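Putative gdp-fucose protein o-fucosyltransferase 1 (Caenorhabditis elegans, PDB 3ZY3) is a putative protein O-fucosyltransferase 1, a glycosyltransferase of the GT-B clan, and holds a bound GDP. Local coordinates at residues Glu229-Thr234 with Leu255-Cys260; Leu327-Cys332 with Ala355-Arg360. All blocks are in the same frame, centred on the assembly; numbering follows the deposited sequence.

Contact 1 (Glu229-Thr234 with Leu255-Cys260); sequences EHIDTT and LTKEIC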
loop_
_atom_site.group_PDB
_atom_site.type_symbol
_atom_site.label_atom_id
_atom_site.label_comp_id
_atom_site.label_asym_id
_atom_site.label_seq_id
_atom_site.Cartn_x
_atom_site.Cartn_y
_atom_site.Cartn_z
ATOM N N GLU A 229 -16.916 10.256 7.464
ATOM C CA GLU A 229 -17.367 11.556 7.985
ATOM C C GLU A 229 -16.598 12.720 7.354
ATOM O O GLU A 229 -17.046 13.858 7.384
ATOM C CB GLU A 229 -17.165 11.612 9.495
ATOM C CG GLU A 229 -18.307 11.053 10.292
ATOM C CD GLU A 229 -18.103 11.203 11.791
ATOM O OE1 GLU A 229 -17.284 12.061 12.241
ATOM O OE2 GLU A 229 -18.792 10.455 12.520
ATOM N N HIS A 230 -15.424 12.417 6.819
ATOM C CA HIS A 230 -14.610 13.385 6.097
ATOM C C HIS A 230 -15.296 13.998 4.878
ATOM O O HIS A 230 -14.895 15.078 4.435
ATOM C CB HIS A 230 -13.281 12.754 5.663
ATOM C CG HIS A 230 -12.150 13.020 6.605
ATOM N ND1 HIS A 230 -11.836 12.175 7.651
ATOM C CD2 HIS A 230 -11.257 14.038 6.660
ATOM C CE1 HIS A 230 -10.802 12.666 8.312
ATOM N NE2 HIS A 230 -10.427 13.791 7.727
ATOM N N ILE A 231 -16.318 13.322 4.349
ATOM C CA ILE A 231 -16.935 13.712 3.078
ATOM C C ILE A 231 -17.826 14.943 3.188
ATOM O O ILE A 231 -18.796 14.962 3.952
ATOM C CB ILE A 231 -17.701 12.537 2.414
ATOM C CG1 ILE A 231 -16.725 11.445 1.999
ATOM C CG2 ILE A 231 -18.525 13.020 1.206
ATOM C CD1 ILE A 231 -17.371 10.106 1.839
ATOM N N ASP A 232 -17.459 15.967 2.411
ATOM C CA ASP A 232 -18.261 17.174 2.192
ATOM C C ASP A 232 -18.406 17.421 0.688
ATOM O O ASP A 232 -17.445 17.819 0.030
ATOM C CB ASP A 232 -17.585 18.379 2.859
ATOM C CG ASP A 232 -18.332 19.681 2.621
ATOM O OD1 ASP A 232 -19.518 19.641 2.227
ATOM O OD2 ASP A 232 -17.722 20.750 2.837
ATOM N N THR A 233 -19.602 17.190 0.155
ATOM C CA THR A 233 -19.838 17.233 -1.297
ATOM C C THR A 233 -19.668 18.622 -1.948
ATOM O O THR A 233 -19.427 18.704 -3.153
ATOM C CB THR A 233 -21.243 16.685 -1.668
ATOM O OG1 THR A 233 -22.235 17.380 -0.904
ATOM C CG2 THR A 233 -21.344 15.170 -1.403
ATOM N N THR A 234 -19.793 19.695 -1.165
ATOM C CA THR A 234 -19.657 21.063 -1.698
ATOM C C THR A 234 -18.229 21.399 -2.133
ATOM O O THR A 234 -18.031 22.229 -3.029
ATOM C CB THR A 234 -20.117 22.152 -0.697
ATOM O OG1 THR A 234 -19.205 22.201 0.412
ATOM C CG2 THR A 234 -21.535 21.891 -0.203
ATOM N N LEU A 255 -17.404 12.625 -4.818
ATOM C CA LEU A 255 -17.304 11.625 -3.742
ATOM C C LEU A 255 -18.500 11.765 -2.780
ATOM O O LEU A 255 -18.808 12.863 -2.294
ATOM C CB LEU A 255 -15.972 11.747 -2.985
ATOM C CG LEU A 255 -15.768 10.710 -1.857
ATOM C CD1 LEU A 255 -15.852 9.282 -2.367
ATOM C CD2 LEU A 255 -14.460 10.943 -1.117
ATOM N N THR A 256 -19.186 10.657 -2.527
ATOM C CA THR A 256 -20.391 10.657 -1.700
ATOM C C THR A 256 -20.261 9.642 -0.583
ATOM O O THR A 256 -19.391 8.756 -0.612
ATOM C CB THR A 256 -21.654 10.274 -2.513
ATOM O OG1 THR A 256 -21.525 8.928 -3.009
ATOM C CG2 THR A 256 -21.911 11.257 -3.656
ATOM N N LYS A 257 -21.142 9.752 0.402
ATOM C CA LYS A 257 -21.156 8.766 1.478
ATOM C C LYS A 257 -21.574 7.378 0.965
ATOM O O LYS A 257 -21.158 6.374 1.525
ATOM C CB LYS A 257 -22.038 9.211 2.644
ATOM C CG LYS A 257 -21.608 10.533 3.233
ATOM C CD LYS A 257 -20.826 10.407 4.537
ATOM C CE LYS A 257 -20.892 11.743 5.263
ATOM N NZ LYS A 257 -20.861 11.630 6.762
ATOM N N GLU A 258 -22.374 7.339 -0.104
ATOM C CA GLU A 258 -22.734 6.082 -0.764
ATOM C C GLU A 258 -21.544 5.351 -1.366
ATOM O O GLU A 258 -21.552 4.122 -1.450
ATOM C CB GLU A 258 -23.731 6.330 -1.886
ATOM C CG GLU A 258 -25.149 6.571 -1.409
ATOM C CD GLU A 258 -25.487 8.038 -1.153
ATOM O OE1 GLU A 258 -24.631 8.939 -1.345
ATOM O OE2 GLU A 258 -26.644 8.284 -0.748
ATOM N N ILE A 259 -20.559 6.107 -1.834
ATOM C CA ILE A 259 -19.304 5.532 -2.322
ATOM C C ILE A 259 -18.415 5.056 -1.162
ATOM O O ILE A 259 -17.917 3.916 -1.167
ATOM C CB ILE A 259 -18.543 6.555 -3.207
ATOM C CG1 ILE A 259 -19.288 6.770 -4.526
ATOM C CG2 ILE A 259 -17.087 6.107 -3.453
ATOM C CD1 ILE A 259 -18.872 8.016 -5.285
ATOM N N CYS A 260 -18.194 5.929 -0.182
ATOM C CA CYS A 260 -17.322 5.631 0.978
ATOM C C CYS A 260 -17.877 4.538 1.881
ATOM O O CYS A 260 -17.158 3.629 2.312
ATOM C CB CYS A 260 -17.120 6.885 1.823
ATOM S SG CYS A 260 -15.713 6.722 2.971
HETATM O O HOH W 1 -17.299 15.046 -2.051
#

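Contact 2 (Leu327-Cys332 with Ala355-Arg360); sequences LFVGNC and AFFGIR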
loop_
_atom_site.group_PDB
_atom_site.type_symbol
_atom_site.label_atom_id
_atom_site.label_comp_id
_atom_site.label_asym_id
_atom_site.label_seq_id
_atom_site.Cartn_x
_atom_site.Cartn_y
_atom_site.Cartn_z
ATOM N N LEU A 327 -14.354 -10.294 -11.852
ATOM C CA LEU A 327 -14.781 -8.912 -11.627
ATOM C C LEU A 327 -14.587 -8.608 -10.154
ATOM O O LEU A 327 -14.976 -9.389 -9.283
ATOM C CB LEU A 327 -16.245 -8.686 -12.016
ATOM C CG LEU A 327 -16.803 -7.267 -11.780
ATOM C CD1 LEU A 327 -16.078 -6.247 -12.638
ATOM C CD2 LEU A 327 -18.305 -7.253 -12.094
ATOM N N PHE A 328 -13.973 -7.465 -9.905
ATOM C CA PHE A 328 -13.709 -6.996 -8.554
ATOM C C PHE A 328 -14.598 -5.784 -8.313
ATOM O O PHE A 328 -14.655 -4.874 -9.158
ATOM C CB PHE A 328 -12.237 -6.614 -8.438
ATOM C CG PHE A 328 -11.902 -5.742 -7.248
ATOM C CD1 PHE A 328 -12.168 -6.157 -5.943
ATOM C CD2 PHE A 328 -11.309 -4.488 -7.445
ATOM C CE1 PHE A 328 -11.836 -5.354 -4.836
ATOM C CE2 PHE A 328 -10.978 -3.681 -6.342
ATOM C CZ PHE A 328 -11.213 -4.117 -5.058
ATOM N N VAL A 329 -15.312 -5.798 -7.192
ATOM C CA VAL A 329 -16.007 -4.606 -6.714
ATOM C C VAL A 329 -15.338 -4.139 -5.422
ATOM O O VAL A 329 -15.412 -4.786 -4.386
ATOM C CB VAL A 329 -17.505 -4.898 -6.427
ATOM C CG1 VAL A 329 -18.200 -3.648 -5.914
ATOM C CG2 VAL A 329 -18.199 -5.463 -7.665
ATOM N N GLY A 330 -14.741 -2.969 -5.476
ATOM C CA GLY A 330 -13.954 -2.496 -4.329
ATOM C C GLY A 330 -14.592 -1.307 -3.653
ATOM O O GLY A 330 -15.661 -0.818 -4.045
ATOM N N ASN A 331 -13.921 -0.848 -2.604
ATOM C CA ASN A 331 -14.350 0.358 -1.946
ATOM C C ASN A 331 -13.404 1.461 -2.424
ATOM O O ASN A 331 -12.190 1.394 -2.227
ATOM C CB ASN A 331 -14.319 0.186 -0.428
ATOM C CG ASN A 331 -14.788 1.435 0.303
ATOM O OD1 ASN A 331 -14.230 2.529 0.119
ATOM N ND2 ASN A 331 -15.806 1.283 1.139
ATOM N N CYS A 332 -13.965 2.467 -3.086
ATOM C CA CYS A 332 -13.150 3.498 -3.735
ATOM C C CYS A 332 -12.253 4.356 -2.823
ATOM O O CYS A 332 -11.212 4.825 -3.253
ATOM C CB CYS A 332 -14.026 4.386 -4.593
ATOM S SG CYS A 332 -13.073 5.660 -5.411
ATOM N N ALA A 355 -14.863 -2.441 -10.510
ATOM C CA ALA A 355 -15.959 -1.527 -10.259
ATOM C C ALA A 355 -15.853 -1.138 -8.800
ATOM O O ALA A 355 -15.049 -1.726 -8.060
ATOM C CB ALA A 355 -17.310 -2.221 -10.548
ATOM N N PHE A 356 -16.638 -0.147 -8.373
ATOM C CA PHE A 356 -16.655 0.225 -6.956
ATOM C C PHE A 356 -18.095 0.431 -6.507
ATOM O O PHE A 356 -18.966 0.703 -7.331
ATOM C CB PHE A 356 -15.827 1.496 -6.708
ATOM C CG PHE A 356 -14.374 1.354 -7.082
ATOM C CD1 PHE A 356 -13.460 0.841 -6.173
ATOM C CD2 PHE A 356 -13.942 1.670 -8.364
ATOM C CE1 PHE A 356 -12.138 0.718 -6.502
ATOM C CE2 PHE A 356 -12.599 1.540 -8.712
ATOM C CZ PHE A 356 -11.699 1.053 -7.782
ATOM N N PHE A 357 -18.349 0.279 -5.211
ATOM C CA PHE A 357 -19.663 0.619 -4.663
ATOM C C PHE A 357 -19.996 2.091 -4.893
ATOM O O PHE A 357 -19.143 2.962 -4.691
ATOM C CB PHE A 357 -19.691 0.292 -3.178
ATOM C CG PHE A 357 -19.640 -1.185 -2.894
ATOM C CD1 PHE A 357 -20.759 -1.995 -3.152
ATOM C CD2 PHE A 357 -18.494 -1.762 -2.371
ATOM C CE1 PHE A 357 -20.727 -3.382 -2.893
ATOM C CE2 PHE A 357 -18.453 -3.136 -2.091
ATOM C CZ PHE A 357 -19.578 -3.951 -2.376
ATOM N N GLY A 358 -21.242 2.369 -5.271
ATOM C CA GLY A 358 -21.711 3.759 -5.397
ATOM C C GLY A 358 -21.283 4.538 -6.638
ATOM O O GLY A 358 -21.677 5.683 -6.784
ATOM N N ILE A 359 -20.500 3.922 -7.528
ATOM C CA ILE A 359 -20.020 4.568 -8.770
ATOM C C ILE A 359 -20.485 3.773 -9.985
ATOM O O ILE A 359 -20.382 2.544 -10.005
ATOM C CB ILE A 359 -18.444 4.680 -8.868
ATOM C CG1 ILE A 359 -17.817 5.257 -7.614
ATOM C CG2 ILE A 359 -18.012 5.611 -10.033
ATOM C CD1 ILE A 359 -17.569 4.262 -6.547
ATOM N N ARG A 360 -20.979 4.470 -11.001
ATOM C CA ARG A 360 -21.486 3.822 -12.217
ATOM C C ARG A 360 -20.362 3.627 -13.231
ATOM O O ARG A 360 -20.423 2.720 -14.068
ATOM C CB ARG A 360 -22.602 4.648 -12.847
ATOM C CG ARG A 360 -23.815 4.921 -11.951
ATOM C CD ARG A 360 -24.895 5.623 -12.763
ATOM N NE ARG A 360 -26.237 5.492 -12.180
ATOM C CZ ARG A 360 -27.373 5.591 -12.871
ATOM N NH1 ARG A 360 -27.346 5.810 -14.183
ATOM N NH2 ARG A 360 -28.544 5.458 -12.252
HETATM O O HOH W 2 -16.817 2.594 -3.181
#

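Contact 1 (Glu229-Thr234 with Leu255-Cys260)
I231, in the loop that follows helix 224-229, packs on the N-terminal turn of the short helix 257-260, a turn capped by T256 and tied by the disulfide C260-C228 to the end of that earlier helix. No direct hydrogen bond crosses between 229-234 and 255-260, so the contact rests on I231, which loses more surface than any other residue here. Its CG1 lies anti to the carbonyl carbon (chi1 -66°), which carries CD1 into the helix turn, where it meets C260 CB at 3.2 Å, closer than carbons usually pack. One bond further back along the same branch, I231 CG1 touches L255 CD2 at 3.9 Å, the two side chains crossing at about a right angle. I231 CG2 and T233 CG2 both come up to the carbonyl oxygen of L255, at 3.5 Å each. L255 O also accepts a hydrogen bond from a water at 2.7 Å, which reaches D232 O only by a long, weak bond. K257 bends at chi2 and chi4 and lays its NZ alongside the backbone of E229; the ammonium and the carboxylate, with K257 NZ and E229 OE2 6.2 Å apart, form no salt bridge. The helix start itself is fixed by T256 at the N-cap: its OG1 accepts from I259 N at 3.2 Å, with an angle of 146° at the hydrogen.

Contact 2 (Leu327-Cys332 with Ala355-Arg360)
V329 pairs with A355, and G330 with F356, in parallel register between strands 327-330 and 354-356, the two strands of a beta-alpha-beta unit whose connecting helix is 335-346. A355 bonds on both sides of V329: its N donates to F328 O at 2.8 Å, and its O accepts from G330 N at 2.9 Å. F357 N continues the ladder to G330 O at 3.1 Å, already inside the type II turn 356-359, where G358 takes a positive phi and its N is hydrogen-bonded to Q270 OE1.

On one face of the sheet V329 and A355 lie under helix 264-278, each touching K274. V329 CG1 is anti to the backbone N (chi1 179°) and sits over the centre of the F357 ring, 3.7 Å from its centroid and 8° off the normal, a CH-pi contact with the valine crossing the phenylalanine at about a right angle. The other face carries F356, which also touches K341 of helix 335-346. Here G330, without a side chain, lets the F328 and F356 rings approach the strand: G330 N lies above the F328 ring toward its rim, while G330 O is at the edge of the F356 ring. C332 packs its CB on F356 CD1 at 3.9 Å, and its SG, disulfide-bonded to C245, stands 4.9 Å above the F356 centroid, a distant sulfur-aromatic contact. Past the last backbone bond, one water bridges the loops that follow the two strands, accepting from C332 N at 2.9 Å and donating to F357 O at 2.8 Å.

Contact 1 closes before contact 2 opens along the chain, and their centres lie about 15 Å apart on the same side of the chain's centre. Contact 2 forms one edge of the five-stranded parallel sheet; contact 1 lies in the loops and short helices beyond the C-terminal ends of its strands. The two meet directly: C260 O probably accepts a hydrogen bond from N331 ND2 at 3.0 Å, and I259 CG2 packs on C332 CB at 3.7 Å. The side chains of C260 and N331 lie about 9 Å and about 7 Å from the bound GDP, near it but not in contact. Helix 257-260, tied to helix 224-229 by C228-C260, thus packs against the loops after strands 327-330 and 354-356, and C245-C332 ties the first loop to helix 243-246.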